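Hydrazine synthase subunit alpha (Candidatus Kuenenia stuttgartiensis, PDB 5C2V) forms the part of the hydrazine synthase complex that condenses hydroxylamine with ammonia to yield hydrazine, and carries two c-type hemes. Local coordinates at residues L313-W318 with E327-K332; R286-I291 with V299-P304; P271-C276 with P321-Y326. One frame throughout, in Å; residues are numbered along the deposited sequence.

Interaction 1. Residues L313-W318 with E327-K332; sequences LAAVSW and EKLTGK
Thr330 meets Leu313 with both of its branches, and the two side chains cross obliquely. With chi1 at 58°, Thr330 OG1 sits between its own backbone N and carbonyl carbon, while CG2 stands beside the N. OG1 then accepts the amide hydrogen of Leu313, with OG1 and Leu313 N 2.8 Å apart and an N-H...O angle of 160°. The methyl CG2 of Thr330 rests alongside the leucine instead, 3.8 Å from Leu313 CB. One residue earlier, Leu329 approaches the same leucine at the root: its CB lies 3.9 Å from Leu313 CB. The branch then runs on beside the neighbouring strand, and Leu329 CD1 comes to 3.8 Å from the methyl of Ala315.

Glu327 is turned to the same face as Ala315. Its CG touches the alanine CB at 3.9 Å, and the extended chain beyond carries the carboxylate to a salt bridge between OE2 and Lys297. Lys328 and Ala314 point to the other face as a non-hydrogen-bonded antiparallel pair; Lys328 NZ is held by Glu302 and the hydroxyl of Tyr326.

Backbone bonds fix this register. Leu329 N donates to Leu313 O (2.9 Å), and Ala315 and Glu327 exchange two bonds as a hydrogen-bonded pair, Glu327 N reaching Ala315 O at 3.1 Å. The hairpin supplies the last two strands of a four-stranded antiparallel blade of the N-terminal six-bladed beta-propeller, with 327-328 at its edge, and Tyr337 and Phe363 of the next sheet pack on Leu313 and Thr330.

As the regular ladder gives way to loop after Lys328, the threonine hydroxyl continues the pairing in place of a main-chain carbonyl. OG1 is also hydrogen-bonded to Gln312 OE1, which implies that a buried polar atom is satisfied on both its accepting and donating sides.

Interaction 2. Residues R286-I291 with V299-P304; sequences RSQAKI and VYVESP
Val299 pairs with Lys290 through two main-chain bonds: Lys290 N donates to Val299 O at 2.9 Å, and Val299 N returns a bond to Lys290 O at 2.7 Å. The lysine chain starts out on the same face as Val299, but its end leads away to a cation-pi contact with Trp232.

At Tyr300 the ladder slips. Two residues, Gln288 and Ala289, stand opposite this single tyrosine, and the register moves by one between Ser287 and Lys290, which defines a beta bulge. Gln288, with phi and psi both positive, makes the corner. Tyr300 CB packs on Ala289 CB at 3.8 Å. Chi1 of 61° swings the ring back over its own backbone to run beside the extended Arg286 chain, whose CG lies 3.8 Å from Tyr300 CE2. Guanidinium and ring planes are 56° apart, and the tyrosine OH comes near the guanidinium plane at its edge, making a weak bond to Arg286 NH1.

The hairpin comprises the first two strands of a four-stranded blade in the six-bladed propeller. Regular pairing resumes at Val301, which exchanges two bonds with Ser287, Ser287 N lying 3.0 Å from Val301 O. Val301 CG2 faces the amide oxygen of Gln288, an atom that accepts a hydrogen bond from Ser339 N.

Glu302 lies side by side with Arg286, both side chains pointing the same way. Its carboxylate is turned 77° from the guanidinium, and the salt bridge from Arg286 NH1 to Glu302 OE1 is long at 3.7 Å. Both groups have further partners: Arg286 NH2 binds Ile280 O, and Glu302 OE2 faces Lys328 NZ in a salt bridge whose modelled length is doubtful.

Interaction 3. Residues P271-C276 with P321-Y326; sequences PIYGNC and PFNKTY. With ZN (zinc ion), chain B; HEC (heme c), chain C.
Chi1 of -167° at Tyr273 sets the ring opposite the backbone N and sends it across to Asn323, whose own chi1 of -64° brings the amide to meet the hydroxyl. Tyr273 and Ile272 form a classic beta bulge, both facing Ile259, on the outer strand of one propeller blade. The loop 321-326, which joins the last two strands of the following blade, lies against it, making this a contact between blades.

Tyr273 OH donates to Asn323 OD1; the modelled 2.5 Å is very short, and at this resolution its exact length is doubtful. The amide oxygen comes to the edge of the phenol ring, near its plane, while the amide plane itself stands 83° from the ring, and the two side chains cross at about a right angle. Ile280 N also bonds to Tyr273 OH, so the hydroxyl is gripped on its donating and accepting sides. Tyr326 CD2 is 4.0 Å from Tyr273 CE2, with the two tyrosine side chains again crossing near a right angle. Nearer the strand backbone, Ile272 CG2 touches Pro321 CB at 3.6 Å, and Pro321 O is hydrogen-bonded by Arg565. The loop is braced internally by Tyr326 N bonding to Asn323 O.

Both ends of 271-276 face the heme c whose iron has Tyr564 as axial ligand: Pro271, before the bulge, packs on a propionate, and after it Asn275 ND2 donates to that propionate's O2A at 3.0 Å. The same O2A binds zinc, which His560 also coordinates. Cys276 SG lies 2.3 Å from the zinc, while a water 2.1 Å from the metal donates a hydrogen bond to O2D of the other propionate, 2.7 Å from the water oxygen.

How the interactions relate
Interactions 1 and 2 have centres about 9 Å apart and share one propeller blade: its strands 297-303 and 312-317 are neighbours, with Ala314 O probably accepting from Tyr300 N at 2.9 Å. Interaction 3 sets the preceding blade against this one, its centre about 12 Å from interaction 1 and 13 Å from interaction 2. Tyr326 is the common element: its OH probably bonds to Glu302 OE1 at 2.8 Å, and its ring packs on Val316 and Tyr300. Of the three, interaction 3 alone includes zinc and heme ligands; the side chain of Arg286 in interaction 2 is about 12 Å from the zinc ion and from the heme c, whereas interaction 1 lies away from them.

Interaction 1. Residues L313-W318 with E327-K332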
loop_
_atom_site.group_PDB
_atom_site.type_symbol
_atom_site.label_atom_id
_atom_site.label_comp_id
_atom_site.label_asym_id
_atom_site.label_seq_id
_atom_site.Cartn_x
_atom_site.Cartn_y
_atom_site.Cartn_z
ATOM N N LEU D 313 9.100 17.939 9.273
ATOM C CA LEU D 313 8.946 18.977 8.260
ATOM C C LEU D 313 9.240 18.440 6.864
ATOM O O LEU D 313 10.312 17.887 6.616
ATOM C CB LEU D 313 9.863 20.167 8.561
ATOM C CG LEU D 313 9.561 20.997 9.810
ATOM C CD1 LEU D 313 10.540 22.156 9.927
ATOM C CD2 LEU D 313 8.127 21.503 9.788
ATOM N N ALA D 314 8.286 18.608 5.955
ATOM C CA ALA D 314 8.465 18.167 4.575
ATOM C C ALA D 314 8.298 19.336 3.613
ATOM O O ALA D 314 7.703 20.356 3.964
ATOM C CB ALA D 314 7.485 17.055 4.240
ATOM N N ALA D 315 8.825 19.193 2.401
ATOM C CA ALA D 315 8.754 20.273 1.426
ATOM C C ALA D 315 8.613 19.779 -0.012
ATOM O O ALA D 315 9.236 18.793 -0.407
ATOM C CB ALA D 315 9.981 21.167 1.549
ATOM N N VAL D 316 7.787 20.479 -0.787
ATOM C CA VAL D 316 7.676 20.235 -2.225
ATOM C C VAL D 316 7.576 21.569 -2.958
ATOM O O VAL D 316 6.823 22.446 -2.545
ATOM C CB VAL D 316 6.454 19.354 -2.584
ATOM C CG1 VAL D 316 6.707 17.903 -2.211
ATOM C CG2 VAL D 316 5.191 19.872 -1.910
ATOM N N SER D 317 8.336 21.720 -4.039
ATOM C CA SER D 317 8.378 22.982 -4.777
ATOM C C SER D 317 6.989 23.413 -5.240
ATOM O O SER D 317 6.228 22.609 -5.775
ATOM C CB SER D 317 9.313 22.872 -5.982
ATOM O OG SER D 317 8.681 22.203 -7.059
ATOM N N TRP D 318 6.664 24.683 -5.020
ATOM C CA TRP D 318 5.364 25.216 -5.410
ATOM C C TRP D 318 5.197 25.232 -6.924
ATOM O O TRP D 318 4.111 24.967 -7.441
ATOM C CB TRP D 318 5.169 26.628 -4.852
ATOM C CG TRP D 318 4.156 27.420 -5.619
ATOM C CD1 TRP D 318 4.407 28.382 -6.553
ATOM C CD2 TRP D 318 2.731 27.304 -5.535
ATOM N NE1 TRP D 318 3.226 28.879 -7.049
ATOM C CE2 TRP D 318 2.183 28.233 -6.440
ATOM C CE3 TRP D 318 1.866 26.508 -4.778
ATOM C CZ2 TRP D 318 0.809 28.388 -6.609
ATOM C CZ3 TRP D 318 0.502 26.665 -4.947
ATOM C CH2 TRP D 318 -0.013 27.597 -5.856
ATOM N N GLU D 327 11.225 16.400 -0.524
ATOM C CA GLU D 327 12.382 16.249 0.353
ATOM C C GLU D 327 11.997 16.220 1.831
ATOM O O GLU D 327 10.933 16.705 2.218
ATOM C CB GLU D 327 13.389 17.374 0.104
ATOM C CG GLU D 327 12.820 18.771 0.288
ATOM C CD GLU D 327 13.869 19.851 0.111
ATOM O OE1 GLU D 327 15.061 19.570 0.363
ATOM O OE2 GLU D 327 13.504 20.978 -0.283
ATOM N N LYS D 328 12.876 15.646 2.649
ATOM C CA LYS D 328 12.684 15.594 4.095
ATOM C C LYS D 328 13.586 16.613 4.783
ATOM O O LYS D 328 14.811 16.511 4.716
ATOM C CB LYS D 328 12.974 14.190 4.628
ATOM C CG LYS D 328 11.904 13.633 5.550
ATOM C CD LYS D 328 10.629 13.332 4.784
ATOM C CE LYS D 328 9.620 12.613 5.659
ATOM N NZ LYS D 328 8.409 12.216 4.890
ATOM N N LEU D 329 12.980 17.598 5.436
ATOM C CA LEU D 329 13.738 18.680 6.059
ATOM C C LEU D 329 14.281 18.342 7.448
ATOM O O LEU D 329 15.238 18.964 7.906
ATOM C CB LEU D 329 12.869 19.937 6.144
ATOM C CG LEU D 329 12.357 20.484 4.811
ATOM C CD1 LEU D 329 11.516 21.734 5.024
ATOM C CD2 LEU D 329 13.518 20.764 3.868
ATOM N N THR D 330 13.676 17.362 8.115
ATOM C CA THR D 330 13.993 17.074 9.517
ATOM C C THR D 330 13.987 15.580 9.836
ATOM O O THR D 330 13.926 14.739 8.939
ATOM C CB THR D 330 12.995 17.761 10.480
ATOM O OG1 THR D 330 11.662 17.331 10.177
ATOM C CG2 THR D 330 13.075 19.279 10.374
ATOM N N GLY D 331 14.061 15.263 11.127
ATOM C CA GLY D 331 13.862 13.903 11.598
ATOM C C GLY D 331 15.071 13.155 12.126
ATOM O O GLY D 331 14.928 12.081 12.710
ATOM N N LYS D 332 16.260 13.713 11.937
ATOM C CA LYS D 332 17.477 13.017 12.338
ATOM C C LYS D 332 17.853 13.271 13.799
ATOM O O LYS D 332 18.755 12.622 14.331
ATOM C CB LYS D 332 18.628 13.410 11.411
ATOM C CG LYS D 332 18.690 12.562 10.148
ATOM C CD LYS D 332 19.241 13.338 8.965
ATOM C CE LYS D 332 18.485 12.993 7.690
ATOM N NZ LYS D 332 17.968 14.202 6.995
#

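Interaction 2. Residues R286-I291 with V299-P304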
loop_
_atom_site.group_PDB
_atom_site.type_symbol
_atom_site.label_atom_id
_atom_site.label_comp_id
_atom_site.label_asym_id
_atom_site.label_seq_id
_atom_site.Cartn_x
_atom_site.Cartn_y
_atom_site.Cartn_z
ATOM N N ARG D 286 -0.957 16.314 6.735
ATOM C CA ARG D 286 -0.223 17.451 6.190
ATOM C C ARG D 286 -0.897 18.746 6.618
ATOM O O ARG D 286 -2.008 19.044 6.182
ATOM C CB ARG D 286 -0.142 17.358 4.665
ATOM C CG ARG D 286 0.264 15.980 4.155
ATOM C CD ARG D 286 0.314 15.933 2.636
ATOM N NE ARG D 286 0.168 14.569 2.134
ATOM C CZ ARG D 286 1.183 13.767 1.832
ATOM N NH1 ARG D 286 2.432 14.190 1.977
ATOM N NH2 ARG D 286 0.951 12.542 1.383
ATOM N N SER D 287 -0.231 19.519 7.472
ATOM C CA SER D 287 -0.860 20.725 8.009
ATOM C C SER D 287 0.104 21.898 8.128
ATOM O O SER D 287 1.315 21.728 8.011
ATOM C CB SER D 287 -1.481 20.434 9.377
ATOM O OG SER D 287 -0.482 20.177 10.348
ATOM N N GLN D 288 -0.455 23.086 8.352
ATOM C CA GLN D 288 0.324 24.301 8.587
ATOM C C GLN D 288 1.276 24.592 7.432
ATOM O O GLN D 288 2.441 24.928 7.639
ATOM C CB GLN D 288 1.095 24.184 9.906
ATOM C CG GLN D 288 0.198 23.926 11.111
ATOM C CD GLN D 288 0.960 23.405 12.315
ATOM O OE1 GLN D 288 2.185 23.487 12.371
ATOM N NE2 GLN D 288 0.233 22.862 13.285
ATOM N N ALA D 289 0.762 24.465 6.213
ATOM C CA ALA D 289 1.567 24.643 5.010
ATOM C C ALA D 289 1.810 26.115 4.693
ATOM O O ALA D 289 0.879 26.921 4.669
ATOM C CB ALA D 289 0.899 23.955 3.828
ATOM N N LYS D 290 3.073 26.455 4.454
ATOM C CA LYS D 290 3.452 27.797 4.030
ATOM C C LYS D 290 4.467 27.703 2.895
ATOM O O LYS D 290 5.021 26.634 2.641
ATOM C CB LYS D 290 4.019 28.602 5.202
ATOM C CG LYS D 290 3.037 28.792 6.350
ATOM C CD LYS D 290 3.588 29.721 7.417
ATOM C CE LYS D 290 2.697 29.727 8.649
ATOM N NZ LYS D 290 1.296 30.113 8.326
ATOM N N ILE D 291 4.708 28.817 2.211
ATOM C CA ILE D 291 5.575 28.811 1.037
ATOM C C ILE D 291 6.777 29.741 1.193
ATOM O O ILE D 291 6.634 30.889 1.614
ATOM C CB ILE D 291 4.790 29.206 -0.231
ATOM C CG1 ILE D 291 3.505 28.382 -0.335
ATOM C CG2 ILE D 291 5.650 29.028 -1.473
ATOM C CD1 ILE D 291 2.683 28.676 -1.567
ATOM N N VAL D 299 6.407 24.368 2.347
ATOM C CA VAL D 299 6.944 23.715 3.531
ATOM C C VAL D 299 5.806 23.442 4.494
ATOM O O VAL D 299 5.075 24.355 4.878
ATOM C CB VAL D 299 8.022 24.571 4.222
ATOM C CG1 VAL D 299 8.441 23.938 5.540
ATOM C CG2 VAL D 299 9.221 24.758 3.307
ATOM N N TYR D 300 5.649 22.183 4.880
ATOM C CA TYR D 300 4.509 21.796 5.692
ATOM C C TYR D 300 4.874 20.799 6.780
ATOM O O TYR D 300 5.912 20.134 6.721
ATOM C CB TYR D 300 3.403 21.218 4.804
ATOM C CG TYR D 300 3.794 19.971 4.036
ATOM C CD1 TYR D 300 4.567 20.053 2.884
ATOM C CD2 TYR D 300 3.369 18.716 4.451
ATOM C CE1 TYR D 300 4.916 18.919 2.175
ATOM C CE2 TYR D 300 3.714 17.576 3.748
ATOM C CZ TYR D 300 4.487 17.683 2.612
ATOM O OH TYR D 300 4.834 16.552 1.910
ATOM N N VAL D 301 4.000 20.711 7.774
ATOM C CA VAL D 301 4.153 19.755 8.853
ATOM C C VAL D 301 3.579 18.415 8.426
ATOM O O VAL D 301 2.384 18.301 8.123
ATOM C CB VAL D 301 3.452 20.225 10.142
ATOM C CG1 VAL D 301 3.382 19.093 11.155
ATOM C CG2 VAL D 301 4.166 21.434 10.723
ATOM N N GLU D 302 4.450 17.412 8.392
ATOM C CA GLU D 302 4.044 16.053 8.083
ATOM C C GLU D 302 3.983 15.258 9.378
ATOM O O GLU D 302 5.012 14.912 9.961
ATOM C CB GLU D 302 5.019 15.415 7.092
ATOM C CG GLU D 302 4.489 14.181 6.385
ATOM C CD GLU D 302 5.504 13.587 5.428
ATOM O OE1 GLU D 302 5.353 13.773 4.202
ATOM O OE2 GLU D 302 6.456 12.936 5.905
ATOM N N SER D 303 2.765 14.976 9.821
ATOM C CA SER D 303 2.535 14.266 11.068
ATOM C C SER D 303 2.407 12.771 10.829
ATOM O O SER D 303 1.755 12.345 9.872
ATOM C CB SER D 303 1.280 14.797 11.762
ATOM O OG SER D 303 0.124 14.566 10.980
ATOM N N PRO D 304 3.024 11.971 11.711
ATOM C CA PRO D 304 2.967 10.507 11.684
ATOM C C PRO D 304 1.532 9.998 11.671
ATOM O O PRO D 304 1.221 9.011 11.005
ATOM C CB PRO D 304 3.668 10.107 12.980
ATOM C CG PRO D 304 4.571 11.239 13.286
ATOM C CD PRO D 304 3.846 12.465 12.829
#

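Interaction 3. Residues P271-C276 with P321-Y326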
loop_
_atom_site.group_PDB
_atom_site.type_symbol
_atom_site.label_atom_id
_atom_site.label_comp_id
_atom_site.label_asym_id
_atom_site.label_seq_id
_atom_site.Cartn_x
_atom_site.Cartn_y
_atom_site.Cartn_z
ATOM N N PRO D 271 -6.113 20.116 -6.519
ATOM C CA PRO D 271 -5.087 19.492 -5.675
ATOM C C PRO D 271 -3.679 19.980 -5.994
ATOM O O PRO D 271 -3.393 20.331 -7.139
ATOM C CB PRO D 271 -5.225 18.006 -6.008
ATOM C CG PRO D 271 -5.719 17.999 -7.411
ATOM C CD PRO D 271 -6.663 19.166 -7.502
ATOM N N ILE D 272 -2.814 19.996 -4.986
ATOM C CA ILE D 272 -1.413 20.342 -5.189
ATOM C C ILE D 272 -0.538 19.118 -4.945
ATOM O O ILE D 272 0.146 18.655 -5.856
ATOM C CB ILE D 272 -0.967 21.502 -4.278
ATOM C CG1 ILE D 272 -1.696 22.789 -4.666
ATOM C CG2 ILE D 272 0.536 21.707 -4.370
ATOM C CD1 ILE D 272 -1.405 23.256 -6.078
ATOM N N TYR D 273 -0.544 18.597 -3.721
ATOM C CA TYR D 273 0.229 17.389 -3.436
ATOM C C TYR D 273 -0.371 16.524 -2.327
ATOM O O TYR D 273 -0.915 17.038 -1.350
ATOM C CB TYR D 273 1.667 17.764 -3.071
ATOM C CG TYR D 273 2.626 16.594 -3.067
ATOM C CD1 TYR D 273 3.106 16.063 -4.258
ATOM C CD2 TYR D 273 3.056 16.024 -1.876
ATOM C CE1 TYR D 273 3.984 14.994 -4.262
ATOM C CE2 TYR D 273 3.934 14.955 -1.871
ATOM C CZ TYR D 273 4.394 14.445 -3.067
ATOM O OH TYR D 273 5.268 13.381 -3.066
ATOM N N GLY D 274 -0.261 15.207 -2.487
ATOM C CA GLY D 274 -0.588 14.276 -1.420
ATOM C C GLY D 274 -1.880 13.480 -1.513
ATOM O O GLY D 274 -2.132 12.627 -0.662
ATOM N N ASN D 275 -2.713 13.752 -2.514
ATOM C CA ASN D 275 -3.997 13.056 -2.621
ATOM C C ASN D 275 -4.035 11.866 -3.583
ATOM O O ASN D 275 -5.030 11.143 -3.636
ATOM C CB ASN D 275 -5.086 14.049 -3.033
ATOM C CG ASN D 275 -6.484 13.516 -2.790
ATOM O OD1 ASN D 275 -6.913 13.369 -1.646
ATOM N ND2 ASN D 275 -7.202 13.221 -3.867
ATOM N N CYS D 276 -2.956 11.637 -4.324
ATOM C CA CYS D 276 -3.010 10.673 -5.421
ATOM C C CYS D 276 -2.056 9.493 -5.251
ATOM O O CYS D 276 -1.042 9.592 -4.557
ATOM C CB CYS D 276 -2.729 11.382 -6.751
ATOM S SG CYS D 276 -4.020 12.555 -7.271
ATOM N N PRO D 321 4.993 20.850 -7.995
ATOM C CA PRO D 321 4.696 19.977 -6.855
ATOM C C PRO D 321 4.567 18.510 -7.251
ATOM O O PRO D 321 3.458 18.003 -7.423
ATOM C CB PRO D 321 3.362 20.522 -6.340
ATOM C CG PRO D 321 2.721 21.119 -7.536
ATOM C CD PRO D 321 3.835 21.678 -8.374
ATOM N N PHE D 322 5.704 17.839 -7.395
ATOM C CA PHE D 322 5.718 16.420 -7.720
ATOM C C PHE D 322 6.714 15.678 -6.834
ATOM O O PHE D 322 7.385 16.284 -5.999
ATOM C CB PHE D 322 6.052 16.214 -9.199
ATOM C CG PHE D 322 5.139 16.958 -10.131
ATOM C CD1 PHE D 322 3.920 16.418 -10.505
ATOM C CD2 PHE D 322 5.495 18.202 -10.623
ATOM C CE1 PHE D 322 3.075 17.103 -11.359
ATOM C CE2 PHE D 322 4.654 18.893 -11.477
ATOM C CZ PHE D 322 3.442 18.341 -11.845
ATOM N N ASN D 323 6.805 14.365 -7.020
ATOM C CA ASN D 323 7.675 13.533 -6.196
ATOM C C ASN D 323 9.155 13.850 -6.389
ATOM O O ASN D 323 9.958 13.679 -5.472
ATOM C CB ASN D 323 7.426 12.053 -6.490
ATOM C CG ASN D 323 6.021 11.616 -6.126
ATOM O OD1 ASN D 323 5.413 12.149 -5.197
ATOM N ND2 ASN D 323 5.498 10.636 -6.855
ATOM N N LYS D 324 9.510 14.312 -7.583
ATOM C CA LYS D 324 10.904 14.598 -7.905
ATOM C C LYS D 324 11.442 15.781 -7.101
ATOM O O LYS D 324 12.648 15.891 -6.884
ATOM C CB LYS D 324 11.062 14.857 -9.407
ATOM C CG LYS D 324 10.237 16.018 -9.940
ATOM C CD LYS D 324 10.358 16.136 -11.453
ATOM C CE LYS D 324 9.757 14.927 -12.156
ATOM N NZ LYS D 324 9.849 15.041 -13.639
ATOM N N THR D 325 10.548 16.665 -6.670
ATOM C CA THR D 325 10.943 17.817 -5.864
ATOM C C THR D 325 10.745 17.596 -4.362
ATOM O O THR D 325 11.065 18.472 -3.558
ATOM C CB THR D 325 10.168 19.083 -6.279
ATOM O OG1 THR D 325 8.791 18.952 -5.904
ATOM C CG2 THR D 325 10.268 19.303 -7.782
ATOM N N TYR D 326 10.219 16.434 -3.985
ATOM C CA TYR D 326 9.953 16.137 -2.578
ATOM C C TYR D 326 11.247 15.975 -1.784
ATOM O O TYR D 326 12.244 15.475 -2.305
ATOM C CB TYR D 326 9.095 14.873 -2.445
ATOM C CG TYR D 326 8.758 14.494 -1.015
ATOM C CD1 TYR D 326 9.574 13.631 -0.291
ATOM C CD2 TYR D 326 7.622 14.994 -0.391
ATOM C CE1 TYR D 326 9.270 13.283 1.013
ATOM C CE2 TYR D 326 7.310 14.650 0.914
ATOM C CZ TYR D 326 8.138 13.794 1.610
ATOM O OH TYR D 326 7.832 13.449 2.906
HETATM ZN ZN ZN B . -6.186 11.935 -7.645
HETATM FE FE HEC C . -12.283 14.083 -10.693
HETATM C CHA HEC C . -10.398 13.106 -7.969
HETATM C CHB HEC C . -12.101 17.337 -9.629
HETATM C CHC HEC C . -14.492 15.030 -13.172
HETATM C CHD HEC C . -12.659 10.810 -11.641
HETATM N NA HEC C . -11.410 15.040 -9.103
HETATM C C1A HEC C . -10.684 14.447 -8.089
HETATM C C2A HEC C . -10.269 15.481 -7.167
HETATM C C3A HEC C . -10.738 16.649 -7.618
HETATM C C4A HEC C . -11.466 16.397 -8.847
HETATM C CMA HEC C . -10.541 18.028 -6.954
HETATM C CAA HEC C . -9.437 15.255 -5.886
HETATM C CBA HEC C . -7.970 15.580 -6.151
HETATM C CGA HEC C . -7.362 14.582 -7.102
HETATM O O1A HEC C . -6.710 15.011 -8.088
HETATM O O2A HEC C . -7.530 13.356 -6.882
HETATM N NB HEC C . -13.254 15.850 -11.216
HETATM C C1B HEC C . -12.794 17.085 -10.794
HETATM C C2B HEC C . -13.162 18.062 -11.798
HETATM C C3B HEC C . -13.825 17.436 -12.771
HETATM C C4B HEC C . -13.896 16.027 -12.430
HETATM C CMB HEC C . -12.853 19.573 -11.744
HETATM C CAB HEC C . -14.395 18.111 -14.040
HETATM C CBB HEC C . -15.939 18.045 -14.020
HETATM N NC HEC C . -13.336 13.107 -12.178
HETATM C C1C HEC C . -14.269 13.678 -13.022
HETATM C C2C HEC C . -14.886 12.617 -13.792
HETATM C C3C HEC C . -14.461 11.454 -13.293
HETATM C C4C HEC C . -13.425 11.736 -12.316
HETATM C CMC HEC C . -16.081 12.792 -14.755
HETATM C CAC HEC C . -14.906 10.055 -13.775
HETATM C CBC HEC C . -15.673 9.341 -12.641
HETATM N ND HEC C . -11.639 12.245 -9.919
HETATM C C1D HEC C . -11.903 11.015 -10.513
HETATM C C2D HEC C . -11.257 9.971 -9.753
HETATM C C3D HEC C . -10.544 10.693 -8.605
HETATM C C4D HEC C . -10.842 12.094 -8.789
HETATM C CMD HEC C . -11.279 8.455 -10.050
HETATM C CAD HEC C . -9.696 10.071 -7.477
HETATM C CBD HEC C . -10.602 9.217 -6.599
HETATM C CGD HEC C . -9.789 8.573 -5.511
HETATM O O1D HEC C . -10.338 7.682 -4.817
HETATM O O2D HEC C . -8.596 8.942 -5.344
HETATM O O HOH W 1 -6.521 10.122 -6.635
#